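Local coordinates for protein malate synthase (PDB 3OYZ) that condenses acetyl-CoA with glyoxylate and hydrolyses the resulting malyl-CoA to malate in the magnesium-dependent malate-forming step of the glyoxylate cycle, at residues P122-I127 against G160-A165; V155-G160 against L186-V191. All blocks are in the same frame, centred on the assembly; numbering follows the deposited sequence.

Contact 1: P122-I127 against G160-A165; sequences PEVGGI and GEAELA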
ATOM      1  N   PRO A 122     -22.984  -6.657   0.402  1.00 30.46           N
ATOM      2  CA  PRO A 122     -21.830  -7.203  -0.228  1.00 29.60           C
ATOM      3  C   PRO A 122     -21.663  -6.592  -1.634  1.00 29.62           C
ATOM      4  O   PRO A 122     -22.555  -5.991  -2.188  1.00 31.49           O
ATOM      5  CB  PRO A 122     -22.214  -8.675  -0.371  1.00 30.16           C
ATOM      6  CG  PRO A 122     -23.691  -8.560  -0.798  1.00 29.98           C
ATOM      7  CD  PRO A 122     -24.162  -7.549   0.241  1.00 29.84           C
ATOM      8  N   GLU A 123     -20.504  -6.798  -2.212  1.00 29.99           N
ATOM      9  CA  GLU A 123     -20.190  -6.555  -3.622  1.00 29.82           C
ATOM     10  C   GLU A 123     -20.382  -5.074  -4.087  1.00 29.00           C
ATOM     11  O   GLU A 123     -20.730  -4.885  -5.253  1.00 30.62           O
ATOM     12  CB  GLU A 123     -21.011  -7.522  -4.508  1.00 29.61           C
ATOM     13  CG  GLU A 123     -20.675  -8.997  -4.341  1.00 32.27           C
ATOM     14  CD  GLU A 123     -19.387  -9.351  -5.035  1.00 41.32           C
ATOM     15  OE1 GLU A 123     -19.079 -10.538  -5.053  1.00 39.38           O
ATOM     16  OE2 GLU A 123     -18.598  -8.490  -5.497  1.00 41.23           O
ATOM     17  N   VAL A 124     -20.253  -4.092  -3.197  1.00 28.58           N
ATOM     18  CA  VAL A 124     -20.473  -2.690  -3.552  1.00 30.77           C
ATOM     19  C   VAL A 124     -19.330  -2.309  -4.561  1.00 28.03           C
ATOM     20  O   VAL A 124     -18.305  -3.009  -4.656  1.00 28.39           O
ATOM     21  CB  VAL A 124     -20.556  -1.805  -2.300  1.00 29.85           C
ATOM     22  CG1 VAL A 124     -21.829  -2.144  -1.398  1.00 32.82           C
ATOM     23  CG2 VAL A 124     -19.250  -1.862  -1.492  1.00 29.47           C
ATOM     24  N   GLY A 125     -19.540  -1.265  -5.346  1.00 30.34           N
ATOM     25  CA  GLY A 125     -18.553  -0.811  -6.341  1.00 31.45           C
ATOM     26  C   GLY A 125     -18.067   0.568  -5.928  1.00 31.11           C
ATOM     27  O   GLY A 125     -17.691   0.728  -4.759  1.00 28.49           O
ATOM     28  N   GLY A 126     -18.119   1.548  -6.846  1.00 30.58           N
ATOM     29  CA  GLY A 126     -17.730   2.942  -6.514  1.00 29.26           C
ATOM     30  C   GLY A 126     -18.753   3.629  -5.643  1.00 31.14           C
ATOM     31  O   GLY A 126     -19.846   3.067  -5.366  1.00 29.16           O
ATOM     32  N   ILE A 127     -18.436   4.848  -5.204  1.00 29.17           N
ATOM     33  CA  ILE A 127     -19.311   5.489  -4.228  1.00 27.47           C
ATOM     34  C   ILE A 127     -20.738   5.697  -4.756  1.00 29.15           C
ATOM     35  O   ILE A 127     -21.705   5.667  -3.982  1.00 28.66           O
ATOM     36  CB  ILE A 127     -18.629   6.804  -3.756  1.00 29.82           C
ATOM     37  CG1 ILE A 127     -19.364   7.298  -2.490  1.00 32.21           C
ATOM     38  CG2 ILE A 127     -18.692   7.887  -4.902  1.00 27.10           C
ATOM     39  CD1 ILE A 127     -18.887   6.384  -1.294  1.00 33.89           C
ATOM     40  N   GLY A 160     -11.773  -3.932  -6.406  1.00 28.21           N
ATOM     41  CA  GLY A 160     -10.895  -2.807  -6.661  1.00 30.83           C
ATOM     42  C   GLY A 160     -11.656  -1.485  -6.607  1.00 29.02           C
ATOM     43  O   GLY A 160     -11.174  -0.528  -5.992  1.00 28.70           O
ATOM     44  N   GLU A 161     -12.861  -1.403  -7.168  1.00 28.42           N
ATOM     45  CA  GLU A 161     -13.605  -0.139  -7.232  1.00 30.33           C
ATOM     46  C   GLU A 161     -13.985   0.247  -5.795  1.00 29.04           C
ATOM     47  O   GLU A 161     -14.034   1.439  -5.501  1.00 26.97           O
ATOM     48  CB  GLU A 161     -14.935  -0.225  -8.046  1.00 30.53           C
ATOM     49  CG  GLU A 161     -14.882  -0.412  -9.520  1.00 39.82           C
ATOM     50  CD  GLU A 161     -16.310  -0.391 -10.162  1.00 48.42           C
ATOM     51  OE1 GLU A 161     -16.810  -1.521 -10.367  1.00 44.72           O
ATOM     52  OE2 GLU A 161     -16.933   0.692 -10.396  1.00 48.37           O
ATOM     53  N   ALA A 162     -14.370  -0.708  -4.916  1.00 27.22           N
ATOM     54  CA  ALA A 162     -14.889  -0.291  -3.637  1.00 26.08           C
ATOM     55  C   ALA A 162     -13.671   0.136  -2.829  1.00 24.15           C
ATOM     56  O   ALA A 162     -13.838   0.924  -1.902  1.00 28.52           O
ATOM     57  CB  ALA A 162     -15.504  -1.527  -2.911  1.00 24.06           C
ATOM     58  N   GLU A 163     -12.542  -0.532  -3.014  1.00 25.44           N
ATOM     59  CA  GLU A 163     -11.322  -0.140  -2.282  1.00 28.91           C
ATOM     60  C   GLU A 163     -10.971   1.309  -2.567  1.00 28.29           C
ATOM     61  O   GLU A 163     -10.682   2.095  -1.645  1.00 29.41           O
ATOM     62  CB  GLU A 163     -10.108  -1.012  -2.663  1.00 29.68           C
ATOM     63  CG  GLU A 163      -8.787  -0.627  -1.968  1.00 29.15           C
ATOM     64  CD  GLU A 163      -7.662  -1.532  -2.468  1.00 33.34           C
ATOM     65  OE1 GLU A 163      -7.989  -2.401  -3.295  1.00 33.65           O
ATOM     66  OE2 GLU A 163      -6.460  -1.425  -2.125  1.00 33.11           O
ATOM     67  N   LEU A 164     -10.990   1.677  -3.846  1.00 28.14           N
ATOM     68  CA  LEU A 164     -10.782   3.116  -4.207  1.00 27.33           C
ATOM     69  C   LEU A 164     -11.884   4.044  -3.673  1.00 30.11           C
ATOM     70  O   LEU A 164     -11.587   5.191  -3.258  1.00 28.89           O
ATOM     71  CB  LEU A 164     -10.727   3.261  -5.743  1.00 27.67           C
ATOM     72  CG  LEU A 164      -9.460   2.634  -6.360  1.00 26.52           C
ATOM     73  CD1 LEU A 164      -9.517   2.525  -7.884  1.00 28.90           C
ATOM     74  CD2 LEU A 164      -8.198   3.372  -5.911  1.00 26.73           C
ATOM     75  N   ALA A 165     -13.129   3.531  -3.613  1.00 26.95           N
ATOM     76  CA  ALA A 165     -14.230   4.401  -3.155  1.00 27.75           C
ATOM     77  C   ALA A 165     -14.032   4.808  -1.692  1.00 29.49           C
ATOM     78  O   ALA A 165     -14.575   5.825  -1.236  1.00 31.25           O
ATOM     79  CB  ALA A 165     -15.641   3.742  -3.280  1.00 27.87           C
TER
HETATM   80  O   HOH W   1     -19.453   0.595  -9.394  1.00 34.59           O
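Gly125 O lies over the CA of Ala162, 3.2 Å away, in a CA-H...O contact with an angle of 134° at the hydrogen. The methyl of Ala162 sits against two carbonyl oxygens, with CB 3.6 Å from Val124 O. Val124 adds one apolar touch, its CG2 lying 4.0 Å from Ala162 CB. One turn further on, Ala165 points its methyl at the Gly126-Ile127 peptide, and its CB comes within 3.6 Å of Ile127 N. Two glycines and two alanines bring the backbones close, with CA atoms of Gly125 and Ala162 4.6 Å apart. Glu161 packs its CB on the same loop, near Gly126 N. Its CG is anti to its own carbonyl carbon (chi1 -69°), and the extended chain carries the carboxylate out beside Gly126. A water bridges the two there, donating to Glu161 OE2 at 2.7 Å and accepting from Gly126 N at 3.0 Å. Glu161 OE2 also forms a salt bridge with Arg170 of the second subunit, so the contact lies next to a subunit interface. Trp130 NE1 donates to Gly125 O, and Asp129 OD2 accepts from Gly125 N. The contact joins the loop after TIM-barrel strand 118-121, leading into helix 127-143 with Gly126 as N-cap, to helix 160-165 after the next strand, 152-157. Ala162 also touches Ile157 of that strand.

Contact 2: V155-G160 against L186-V191; sequences VIIESG and LVDGEV. With MG (magnesium ion), chain D; PYR (pyruvic acid), chain C.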
ATOM      1  N   VAL A 155     -20.500  -2.373   4.737  1.00 29.74           N
ATOM      2  CA  VAL A 155     -20.327  -2.854   3.380  1.00 28.24           C
ATOM      3  C   VAL A 155     -19.184  -3.831   3.381  1.00 28.50           C
ATOM      4  O   VAL A 155     -18.214  -3.703   4.130  1.00 31.11           O
ATOM      5  CB  VAL A 155     -20.033  -1.738   2.325  1.00 28.14           C
ATOM      6  CG1 VAL A 155     -21.164  -0.725   2.352  1.00 28.33           C
ATOM      7  CG2 VAL A 155     -18.740  -0.969   2.758  1.00 30.21           C
ATOM      8  N   ILE A 156     -19.213  -4.784   2.455  1.00 29.24           N
ATOM      9  CA  ILE A 156     -18.075  -5.643   2.251  1.00 28.51           C
ATOM     10  C   ILE A 156     -17.196  -5.062   1.097  1.00 29.91           C
ATOM     11  O   ILE A 156     -17.738  -4.795   0.033  1.00 29.04           O
ATOM     12  CB  ILE A 156     -18.530  -7.017   1.714  1.00 29.47           C
ATOM     13  CG1 ILE A 156     -19.485  -7.749   2.695  1.00 27.79           C
ATOM     14  CG2 ILE A 156     -17.257  -7.920   1.647  1.00 28.15           C
ATOM     15  CD1 ILE A 156     -19.108  -7.741   4.120  1.00 31.88           C
ATOM     16  N   ILE A 157     -15.904  -4.810   1.323  1.00 29.69           N
ATOM     17  CA  ILE A 157     -14.943  -4.234   0.337  1.00 27.85           C
ATOM     18  C   ILE A 157     -14.379  -5.448  -0.340  1.00 28.19           C
ATOM     19  O   ILE A 157     -13.540  -6.161   0.239  1.00 31.02           O
ATOM     20  CB  ILE A 157     -13.759  -3.465   1.058  1.00 26.49           C
ATOM     21  CG1 ILE A 157     -14.353  -2.367   2.013  1.00 28.11           C
ATOM     22  CG2 ILE A 157     -12.841  -2.830  -0.043  1.00 29.85           C
ATOM     23  CD1 ILE A 157     -15.357  -1.349   1.351  1.00 27.66           C
ATOM     24  N   GLU A 158     -14.878  -5.755  -1.536  1.00 28.54           N
ATOM     25  CA  GLU A 158     -14.404  -6.967  -2.179  1.00 30.13           C
ATOM     26  C   GLU A 158     -14.291  -6.755  -3.665  1.00 31.26           C
ATOM     27  O   GLU A 158     -14.443  -7.697  -4.466  1.00 30.94           O
ATOM     28  CB  GLU A 158     -15.325  -8.174  -1.874  1.00 32.57           C
ATOM     29  CG  GLU A 158     -16.763  -8.014  -2.261  1.00 32.45           C
ATOM     30  CD  GLU A 158     -17.590  -9.117  -1.512  1.00 36.77           C
ATOM     31  OE1 GLU A 158     -18.771  -8.897  -1.271  1.00 31.96           O
ATOM     32  OE2 GLU A 158     -17.023 -10.110  -1.044  1.00 34.80           O
ATOM     33  N   SER A 159     -13.989  -5.496  -4.025  1.00 30.07           N
ATOM     34  CA  SER A 159     -13.576  -5.173  -5.382  1.00 29.96           C
ATOM     35  C   SER A 159     -12.559  -4.011  -5.343  1.00 28.63           C
ATOM     36  O   SER A 159     -12.563  -3.204  -4.393  1.00 28.45           O
ATOM     37  CB  SER A 159     -14.787  -4.702  -6.172  1.00 28.07           C
ATOM     38  OG  SER A 159     -15.399  -3.458  -5.838  1.00 30.11           O
ATOM     39  N   GLY A 160     -11.773  -3.932  -6.406  1.00 28.21           N
ATOM     40  CA  GLY A 160     -10.895  -2.807  -6.661  1.00 30.83           C
ATOM     41  C   GLY A 160     -11.656  -1.485  -6.607  1.00 29.02           C
ATOM     42  O   GLY A 160     -11.174  -0.528  -5.992  1.00 28.70           O
ATOM     43  N   LEU A 186     -16.656  -1.324   7.695  1.00 26.59           N
ATOM     44  CA  LEU A 186     -16.072  -1.543   6.374  1.00 28.98           C
ATOM     45  C   LEU A 186     -15.352  -2.855   6.535  1.00 28.47           C
ATOM     46  O   LEU A 186     -14.381  -2.955   7.313  1.00 29.31           O
ATOM     47  CB  LEU A 186     -15.026  -0.453   6.053  1.00 26.83           C
ATOM     48  CG  LEU A 186     -15.604   0.973   6.161  1.00 25.90           C
ATOM     49  CD1 LEU A 186     -14.397   1.988   5.861  1.00 28.97           C
ATOM     50  CD2 LEU A 186     -16.860   1.084   5.229  1.00 31.95           C
ATOM     51  N   VAL A 187     -15.788  -3.854   5.769  1.00 28.48           N
ATOM     52  CA  VAL A 187     -15.311  -5.201   6.089  1.00 28.62           C
ATOM     53  C   VAL A 187     -14.637  -5.776   4.879  1.00 29.50           C
ATOM     54  O   VAL A 187     -15.254  -5.806   3.855  1.00 30.09           O
ATOM     55  CB  VAL A 187     -16.504  -6.165   6.444  1.00 30.30           C
ATOM     56  CG1 VAL A 187     -16.013  -7.536   6.866  1.00 27.80           C
ATOM     57  CG2 VAL A 187     -17.378  -5.561   7.528  1.00 25.52           C
ATOM     58  N   ASP A 188     -13.386  -6.235   4.938  1.00 29.78           N
ATOM     59  CA  ASP A 188     -12.788  -6.833   3.752  1.00 30.66           C
ATOM     60  C   ASP A 188     -13.398  -8.186   3.395  1.00 34.34           C
ATOM     61  O   ASP A 188     -13.672  -8.984   4.304  1.00 33.52           O
ATOM     62  CB  ASP A 188     -11.292  -7.009   3.947  1.00 28.03           C
ATOM     63  CG  ASP A 188     -10.583  -5.666   3.899  1.00 34.78           C
ATOM     64  OD1 ASP A 188     -11.169  -4.799   3.226  1.00 30.22           O
ATOM     65  OD2 ASP A 188      -9.562  -5.460   4.543  1.00 29.84           O
ATOM     66  N   GLY A 189     -13.530  -8.432   2.094  1.00 32.62           N
ATOM     67  CA  GLY A 189     -13.954  -9.724   1.615  1.00 33.62           C
ATOM     68  C   GLY A 189     -12.874 -10.308   0.741  1.00 31.59           C
ATOM     69  O   GLY A 189     -12.987 -10.263  -0.461  1.00 33.78           O
ATOM     70  N   GLU A 190     -11.870 -10.924   1.343  1.00 31.97           N
ATOM     71  CA  GLU A 190     -10.690 -11.355   0.595  1.00 33.50           C
ATOM     72  C   GLU A 190     -10.980 -12.354  -0.515  1.00 32.80           C
ATOM     73  O   GLU A 190     -10.224 -12.394  -1.488  1.00 32.13           O
ATOM     74  CB  GLU A 190      -9.573 -11.868   1.492  1.00 34.68           C
ATOM     75  CG  GLU A 190      -8.610 -10.808   2.033  1.00 36.22           C
ATOM     76  CD  GLU A 190      -9.041 -10.202   3.361  1.00 42.40           C
ATOM     77  OE1 GLU A 190     -10.239 -10.364   3.662  1.00 33.15           O
ATOM     78  OE2 GLU A 190      -8.238  -9.530   4.058  1.00 39.76           O
ATOM     79  N   VAL A 191     -12.075 -13.100  -0.405  1.00 33.73           N
ATOM     80  CA  VAL A 191     -12.298 -14.202  -1.346  1.00 34.25           C
ATOM     81  C   VAL A 191     -12.807 -13.623  -2.672  1.00 34.43           C
ATOM     82  O   VAL A 191     -12.187 -13.830  -3.713  1.00 33.35           O
ATOM     83  CB  VAL A 191     -13.249 -15.294  -0.813  1.00 34.95           C
ATOM     84  CG1 VAL A 191     -13.174 -16.447  -1.800  1.00 36.70           C
ATOM     85  CG2 VAL A 191     -12.751 -15.773   0.536  1.00 33.37           C
TER
HETATM   86 MG    MG D 500     -17.795 -12.107  -1.024  1.00 32.11          MG
HETATM   87  C   PYR C 435     -15.667 -12.758   0.596  1.00 38.18           C
HETATM   88  O   PYR C 435     -15.981 -12.585  -0.631  1.00 39.37           O
HETATM   89  OXT PYR C 435     -14.453 -12.872   1.000  1.00 34.51           O
HETATM   90  CA  PYR C 435     -16.706 -12.675   1.524  1.00 48.55           C
HETATM   91  O3  PYR C 435     -17.922 -12.428   1.125  1.00 46.92           O
HETATM   92  CB  PYR C 435     -16.418 -12.784   2.975  1.00 49.87           C
HETATM   93  O   HOH W   2     -19.657 -11.401  -0.881  1.00 42.29           O
HETATM   94  O   HOH W   3     -18.944 -14.143  -0.649  1.00 45.25           O
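Leu186 opens the pairing of two adjacent parallel TIM-barrel strands, its CD2 3.7 Å from Val155 CG2, the side chains side by side on one sheet face. Val187 grips the neighbouring strand through its backbone. Its N donates to Val155 O, nearly in line with that carbonyl, and its O accepts from Ile157 N at 2.8 Å. Its CB meets Ile156 CD1 on the other face. Asp188 lays OD1 against Ile157 CB, while Thr216 hydrogen-bonds the same oxygen. Gly189 N donates to Ile157 O at 2.9 Å from above the carbonyl plane. With Ile156 CG1 anti to the carbonyl carbon (chi1 -61°), the other branch, CG2, reaches Gly189 CA, 3.8 Å away. An alanine here, lacking CG1, CG2 and CD1, would probably open a gap against Val187 CB and Gly189 CA. Gly189 is the N-cap residue of helix 190-197, where Val191 N donates to pyruvate OXT at 2.8 Å. At the strands' C-terminal ends, Glu158 OE2 binds magnesium at 2.1 Å, while OE1 accepts from Glu123 N and, at 2.7 Å, a metal-bound water. Pyruvate O and O3, two waters and Asp192 complete the site. Magnesium on carboxylate O and keto O3 would be expected to polarise the keto group, consistent with glyoxylate activation for Claisen condensation.

Contacts 1 and 2 share Gly160, and their segments alternate along the chain. Their centres are 8 Å apart. Strand 152-157 of contact 2 leads through Glu158 and Ser159 into helix 160-165 of contact 1. Two probable hydrogen bonds join them. Glu123 N meets Glu158 OE1 at 2.9 Å, and Val124 O meets Ser159 OG at 3.2 Å. The first makes Glu123 a second-shell residue of the magnesium site, since it holds the carboxylate oxygen next to the one on the metal. Contact 2 forms part of the pyruvate pocket itself. Contact 1 is one shell further out, with the Val124 side chain about 10 Å from the magnesium ion.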